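Local coordinates for protein putative secreted glycosylhydrolase (PDB 3IMM) that is probably a secreted glycoside hydrolase of the 3-keto-disaccharide hydrolase family, though its substrate is not established, and binds a sodium ion in this crystal, at residues 43-48 against 175-180; 80-85 against 102-107. One frame throughout, in Å; residues are numbered along the deposited sequence.

Contact 1: residues 43-48 against 175-180; sequences KDEYEN and PTKGFI
Glu45 sets its CG methylene over one face of the Phe179 ring, almost on the ring normal and 3.8 Å from the centroid, a CH-pi contact. The extended chain leaves the carboxylate beside the ring, its plane 31° from the ring plane, with Glu45 OE1 3.4 Å from Gly178 CA. The backbone carbonyl of Lys43 meets the same ring at its edge, O to Phe179 CE1 3.6 Å. Were Phe179 replaced by an alanine, the Glu45 methylene would probably lose its aromatic partner and a gap would open beside the Lys43 carbonyl.

Lys177 comes up between two acids. With CG anti to the backbone N (chi1 169°) and the rest extended, its chain crosses Glu45 at about a right angle, CE lying 3.7 Å from Glu45 CB, and its CD packs against the carboxyl carbon of Glu47. The ammonium NZ stays 5.0 Å from both Glu45 OE1 and Glu47 OE2, so the attraction is probably diffuse rather than a salt bridge. Tyr46 turns to the other side, where its ring lies across the CD1 methyl of Ile180, while its hydroxyl reaches Lys8.

The backbones join through a reciprocal pair: Tyr46 N to Gly178 O, nearly straight at the hydrogen (169°), and Gly178 N to Tyr46 O. One water links Glu47 OE1 to Thr176 OG1, another Asn48 N to Thr176 O. This single antiparallel bridge, a hydrogen-bonded pair, ties the loop between strands 40-42 and 49-57 to segment 175-180 in a concanavalin-like fold, where Ile180 also touches Ile198, Phe49 and Leu51 of the other sheet.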
loop_
_atom_site.group_PDB
_atom_site.type_symbol
_atom_site.label_atom_id
_atom_site.label_comp_id
_atom_site.label_asym_id
_atom_site.label_seq_id
_atom_site.Cartn_x
_atom_site.Cartn_y
_atom_site.Cartn_z
ATOM N N LYS A 43 -2.472 10.827 -11.336
ATOM C CA LYS A 43 -2.646 12.238 -11.609
ATOM C C LYS A 43 -3.988 12.730 -11.042
ATOM O O LYS A 43 -4.179 13.938 -10.824
ATOM C CB LYS A 43 -2.611 12.503 -13.121
ATOM C CG LYS A 43 -1.243 12.419 -13.769
ATOM C CD LYS A 43 -1.380 12.840 -15.254
ATOM C CE LYS A 43 -0.040 12.955 -15.920
ATOM N NZ LYS A 43 -0.256 13.061 -17.344
ATOM N N ASP A 44 -4.894 11.782 -10.798
ATOM C CA ASP A 44 -6.257 12.048 -10.327
ATOM C C ASP A 44 -6.518 11.461 -8.926
ATOM O O ASP A 44 -5.828 10.554 -8.487
ATOM C CB ASP A 44 -7.272 11.428 -11.303
ATOM C CG ASP A 44 -7.143 11.958 -12.708
ATOM O OD1 ASP A 44 -6.833 13.159 -12.878
ATOM O OD2 ASP A 44 -7.371 11.161 -13.645
ATOM N N GLU A 45 -7.529 11.991 -8.244
ATOM C CA GLU A 45 -7.926 11.512 -6.921
ATOM C C GLU A 45 -9.046 10.502 -7.044
ATOM O O GLU A 45 -9.843 10.543 -7.985
ATOM C CB GLU A 45 -8.359 12.666 -6.023
ATOM C CG GLU A 45 -7.246 13.703 -5.802
ATOM C CD GLU A 45 -7.616 14.774 -4.807
ATOM O OE1 GLU A 45 -8.004 14.438 -3.688
ATOM O OE2 GLU A 45 -7.508 15.961 -5.139
ATOM N N TYR A 46 -9.050 9.564 -6.107
ATOM C CA TYR A 46 -10.002 8.474 -6.064
ATOM C C TYR A 46 -10.599 8.310 -4.667
ATOM O O TYR A 46 -9.917 8.476 -3.659
ATOM C CB TYR A 46 -9.303 7.182 -6.418
ATOM C CG TYR A 46 -8.907 7.108 -7.842
ATOM C CD1 TYR A 46 -9.798 6.623 -8.796
ATOM C CD2 TYR A 46 -7.652 7.539 -8.263
ATOM C CE1 TYR A 46 -9.461 6.554 -10.111
ATOM C CE2 TYR A 46 -7.296 7.452 -9.599
ATOM C CZ TYR A 46 -8.201 6.964 -10.522
ATOM O OH TYR A 46 -7.860 6.905 -11.876
ATOM N N GLU A 47 -11.872 7.963 -4.642
ATOM C CA GLU A 47 -12.560 7.491 -3.451
ATOM C C GLU A 47 -13.544 6.418 -3.884
ATOM O O GLU A 47 -13.932 6.357 -5.083
ATOM C CB GLU A 47 -13.309 8.624 -2.755
ATOM C CG GLU A 47 -14.312 9.337 -3.631
ATOM C CD GLU A 47 -15.001 10.468 -2.904
ATOM O OE1 GLU A 47 -14.803 10.605 -1.665
ATOM O OE2 GLU A 47 -15.751 11.218 -3.573
ATOM N N ASN A 48 -13.949 5.575 -2.943
ATOM C CA ASN A 48 -15.022 4.583 -3.218
ATOM C C ASN A 48 -14.664 3.704 -4.405
ATOM O O ASN A 48 -15.352 3.657 -5.429
ATOM C CB ASN A 48 -16.371 5.292 -3.426
ATOM C CG ASN A 48 -16.818 6.000 -2.178
ATOM O OD1 ASN A 48 -16.694 5.446 -1.071
ATOM N ND2 ASN A 48 -17.318 7.225 -2.326
ATOM N N PRO A 175 -9.254 12.506 5.612
ATOM C CA PRO A 175 -10.075 12.395 4.407
ATOM C C PRO A 175 -9.956 11.019 3.733
ATOM O O PRO A 175 -8.876 10.386 3.769
ATOM C CB PRO A 175 -9.503 13.490 3.489
ATOM C CG PRO A 175 -8.856 14.484 4.425
ATOM C CD PRO A 175 -8.330 13.665 5.561
ATOM N N THR A 176 -11.037 10.612 3.056
ATOM C CA THR A 176 -11.151 9.307 2.445
ATOM C C THR A 176 -11.233 9.443 0.910
ATOM O O THR A 176 -11.976 8.744 0.209
ATOM C CB THR A 176 -12.312 8.549 3.086
ATOM O OG1 THR A 176 -13.559 9.225 2.823
ATOM C CG2 THR A 176 -12.068 8.448 4.593
ATOM N N LYS A 177 -10.453 10.391 0.424
ATOM C CA LYS A 177 -10.283 10.678 -0.987
ATOM C C LYS A 177 -8.869 11.239 -1.169
ATOM O O LYS A 177 -8.428 12.086 -0.384
ATOM C CB LYS A 177 -11.321 11.724 -1.451
ATOM C CG LYS A 177 -11.028 12.272 -2.866
ATOM C CD LYS A 177 -12.166 13.097 -3.482
ATOM C CE LYS A 177 -11.702 13.683 -4.805
ATOM N NZ LYS A 177 -12.675 14.645 -5.430
ATOM N N GLY A 178 -8.187 10.808 -2.220
ATOM C CA GLY A 178 -6.910 11.410 -2.608
ATOM C C GLY A 178 -6.184 10.581 -3.644
ATOM O O GLY A 178 -6.748 9.665 -4.251
ATOM N N PHE A 179 -4.908 10.885 -3.819
ATOM C CA PHE A 179 -4.114 10.225 -4.838
ATOM C C PHE A 179 -3.745 8.818 -4.347
ATOM O O PHE A 179 -3.745 8.568 -3.142
ATOM C CB PHE A 179 -2.866 11.036 -5.165
ATOM C CG PHE A 179 -3.163 12.436 -5.594
ATOM C CD1 PHE A 179 -3.469 12.714 -6.903
ATOM C CD2 PHE A 179 -3.161 13.477 -4.683
ATOM C CE1 PHE A 179 -3.742 13.992 -7.293
ATOM C CE2 PHE A 179 -3.430 14.784 -5.081
ATOM C CZ PHE A 179 -3.725 15.027 -6.383
ATOM N N ILE A 180 -3.466 7.941 -5.320
ATOM C CA ILE A 180 -2.951 6.624 -5.094
ATOM C C ILE A 180 -1.493 6.585 -5.565
ATOM O O ILE A 180 -1.133 7.165 -6.596
ATOM C CB ILE A 180 -3.839 5.536 -5.792
ATOM C CG1 ILE A 180 -5.260 5.579 -5.236
ATOM C CG2 ILE A 180 -3.261 4.170 -5.587
ATOM C CD1 ILE A 180 -6.296 4.682 -5.949
HETATM O O HOH W 1 -15.108 9.344 0.527
HETATM O O HOH W 2 -13.227 6.164 -0.223
#

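Contact 2: residues 80-85 against 102-107; sequences VEIQIA and GAIYGH. With NA (sodium ion), chain D.
Tyr105, Glu81 and Gln83 all send CG anti to the backbone N (chi1 near 180°), which brings the tyrosine against both acid and amide; beyond CG, Glu81 stays extended, whereas Gln83 bends at chi2 (75°), and their two ends converge on one sodium ion. Glu81 OE2 binds it at 2.7 Å and Gln83 OE1 at 2.4 Å. Tyr105 CB lies 3.6 Å from Glu81 OE1, the carboxylate oxygen that does not bind the ion, with the two side chains running side by side; Tyr105 CD1 lies 3.5 Å from Gln83 OE1, the amide plane 25° from the ring plane. Tyr98 meets the Tyr105 ring edge-to-face.

The backbones are joined by three bonds. Tyr105 N reaches Glu81 O at 2.8 Å, Gln83 N gives to Ala103 O, and Gly102 N closes on Gln83 O. Strand 80-85 is an outermost strand of its sheet, and the loop thus occupies its outer edge. On the inner side Ile104 packs its CG2 against Val80 CG1 and its CD1 against Ile82 CG1. Past the tyrosine, His107 ND1 holds Tyr105 O in the plane of its ring, and a water joins that same oxygen to Glu81 N.

Asn62 OD1 and Ser63 O complete the protein ligands. Gln183 also bonds Glu81 OE2, and Glu99 O takes Gln83 NE2, leaving the amide oxygen turned to the metal. An all-oxygen set suits a hard cation such as sodium, whose single positive charge a deprotonated Glu81 would formally balance, the other three ligands being neutral oxygens.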
loop_
_atom_site.group_PDB
_atom_site.type_symbol
_atom_site.label_atom_id
_atom_site.label_comp_id
_atom_site.label_asym_id
_atom_site.label_seq_id
_atom_site.Cartn_x
_atom_site.Cartn_y
_atom_site.Cartn_z
ATOM N N VAL A 80 -2.949 6.908 3.845
ATOM C CA VAL A 80 -3.013 5.578 4.448
ATOM C C VAL A 80 -2.135 4.632 3.625
ATOM O O VAL A 80 -2.152 4.679 2.368
ATOM C CB VAL A 80 -4.477 5.088 4.473
ATOM C CG1 VAL A 80 -4.554 3.646 4.948
ATOM C CG2 VAL A 80 -5.307 6.072 5.289
ATOM N N GLU A 81 -1.350 3.801 4.314
ATOM C CA GLU A 81 -0.452 2.857 3.657
ATOM C C GLU A 81 -0.804 1.407 4.003
ATOM O O GLU A 81 -0.871 0.995 5.182
ATOM C CB GLU A 81 1.006 3.100 4.027
ATOM C CG GLU A 81 1.936 2.066 3.458
ATOM C CD GLU A 81 3.369 2.308 3.877
ATOM O OE1 GLU A 81 3.593 3.089 4.828
ATOM O OE2 GLU A 81 4.261 1.689 3.260
ATOM N N ILE A 82 -1.044 0.660 2.931
ATOM C CA ILE A 82 -1.216 -0.766 2.983
ATOM C C ILE A 82 0.168 -1.373 2.805
ATOM O O ILE A 82 0.791 -1.230 1.764
ATOM C CB ILE A 82 -2.164 -1.313 1.910
ATOM C CG1 ILE A 82 -3.589 -0.737 2.061
ATOM C CG2 ILE A 82 -2.240 -2.871 2.089
ATOM C CD1 ILE A 82 -3.800 0.721 1.658
ATOM N N GLN A 83 0.646 -2.006 3.869
ATOM C CA GLN A 83 1.970 -2.607 3.880
ATOM C C GLN A 83 2.116 -3.756 2.882
ATOM O O GLN A 83 1.258 -4.641 2.797
ATOM C CB GLN A 83 2.228 -3.167 5.276
ATOM C CG GLN A 83 3.586 -3.783 5.506
ATOM C CD GLN A 83 4.692 -2.784 5.638
ATOM O OE1 GLN A 83 4.541 -1.622 5.273
ATOM N NE2 GLN A 83 5.815 -3.224 6.187
ATOM N N ILE A 84 3.249 -3.778 2.190
ATOM C CA ILE A 84 3.670 -4.931 1.401
ATOM C C ILE A 84 5.012 -5.329 1.934
ATOM O O ILE A 84 5.911 -4.502 2.026
ATOM C CB ILE A 84 3.808 -4.632 -0.114
ATOM C CG1 ILE A 84 2.469 -4.351 -0.732
ATOM C CG2 ILE A 84 4.407 -5.838 -0.832
ATOM C CD1 ILE A 84 2.553 -3.893 -2.160
ATOM N N ALA A 85 5.152 -6.589 2.323
ATOM C CA ALA A 85 6.361 -7.023 2.972
ATOM C C ALA A 85 6.587 -8.498 2.755
ATOM O O ALA A 85 5.651 -9.283 2.650
ATOM C CB ALA A 85 6.325 -6.700 4.504
ATOM N N GLY A 102 -0.064 -6.795 3.969
ATOM C CA GLY A 102 -1.500 -6.543 3.991
ATOM C C GLY A 102 -1.959 -5.816 5.248
ATOM O O GLY A 102 -3.119 -5.527 5.382
ATOM N N ALA A 103 -1.046 -5.498 6.162
ATOM C CA ALA A 103 -1.389 -4.642 7.260
ATOM C C ALA A 103 -1.625 -3.208 6.792
ATOM O O ALA A 103 -1.184 -2.806 5.719
ATOM C CB ALA A 103 -0.318 -4.666 8.303
ATOM N N ILE A 104 -2.285 -2.433 7.649
ATOM C CA ILE A 104 -2.302 -0.967 7.526
ATOM C C ILE A 104 -1.132 -0.476 8.349
ATOM O O ILE A 104 -1.119 -0.553 9.614
ATOM C CB ILE A 104 -3.643 -0.326 7.975
ATOM C CG1 ILE A 104 -4.817 -1.050 7.349
ATOM C CG2 ILE A 104 -3.697 1.199 7.607
ATOM C CD1 ILE A 104 -4.773 -0.971 5.805
ATOM N N TYR A 105 -0.101 -0.038 7.633
ATOM C CA TYR A 105 1.191 0.185 8.222
ATOM C C TYR A 105 1.059 1.149 9.378
ATOM O O TYR A 105 0.438 2.201 9.259
ATOM C CB TYR A 105 2.254 0.719 7.250
ATOM C CG TYR A 105 3.516 1.011 7.989
ATOM C CD1 TYR A 105 4.343 -0.025 8.373
ATOM C CD2 TYR A 105 3.839 2.312 8.411
ATOM C CE1 TYR A 105 5.478 0.206 9.137
ATOM C CE2 TYR A 105 4.978 2.549 9.170
ATOM C CZ TYR A 105 5.801 1.486 9.504
ATOM O OH TYR A 105 6.930 1.668 10.234
ATOM N N GLY A 106 1.667 0.777 10.484
ATOM C CA GLY A 106 1.648 1.611 11.704
ATOM C C GLY A 106 0.363 1.674 12.497
ATOM O O GLY A 106 0.329 2.311 13.590
ATOM N N HIS A 107 -0.672 0.965 12.017
ATOM C CA HIS A 107 -2.043 1.137 12.516
ATOM C C HIS A 107 -2.820 -0.139 12.852
ATOM O O HIS A 107 -3.567 -0.176 13.852
ATOM C CB HIS A 107 -2.839 2.017 11.541
ATOM C CG HIS A 107 -2.339 3.427 11.494
ATOM N ND1 HIS A 107 -1.273 3.819 10.711
ATOM C CD2 HIS A 107 -2.725 4.525 12.187
ATOM C CE1 HIS A 107 -1.045 5.105 10.909
ATOM N NE2 HIS A 107 -1.910 5.554 11.805
HETATM NA NA NA D . 6.022 -0.232 3.977
HETATM O O HOH W 3 -1.214 3.671 7.099
#

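How the contacts relate
Both contacts reach the same five-stranded antiparallel sheet, yet at different strands: contact 1 at 179-182, contact 2 at an outermost strand, 80-85, with strand 62-69 lying between them. Their centres are about 17 Å apart and their nearest atoms about 6 Å, so they do not touch. Along the chain, contact 2 lies within the span of sequence closed by contact 1. The metal belongs to contact 2 alone, two of its protein ligands coming from strand 80-85 and the others being Asn62 and Ser63, at the start of that intervening strand. Contact 1 is a solvent-facing loop attachment; contact 2 is buried, its centre about 6 Å from the chain centre, and joins a loop to the sheet beside the ion.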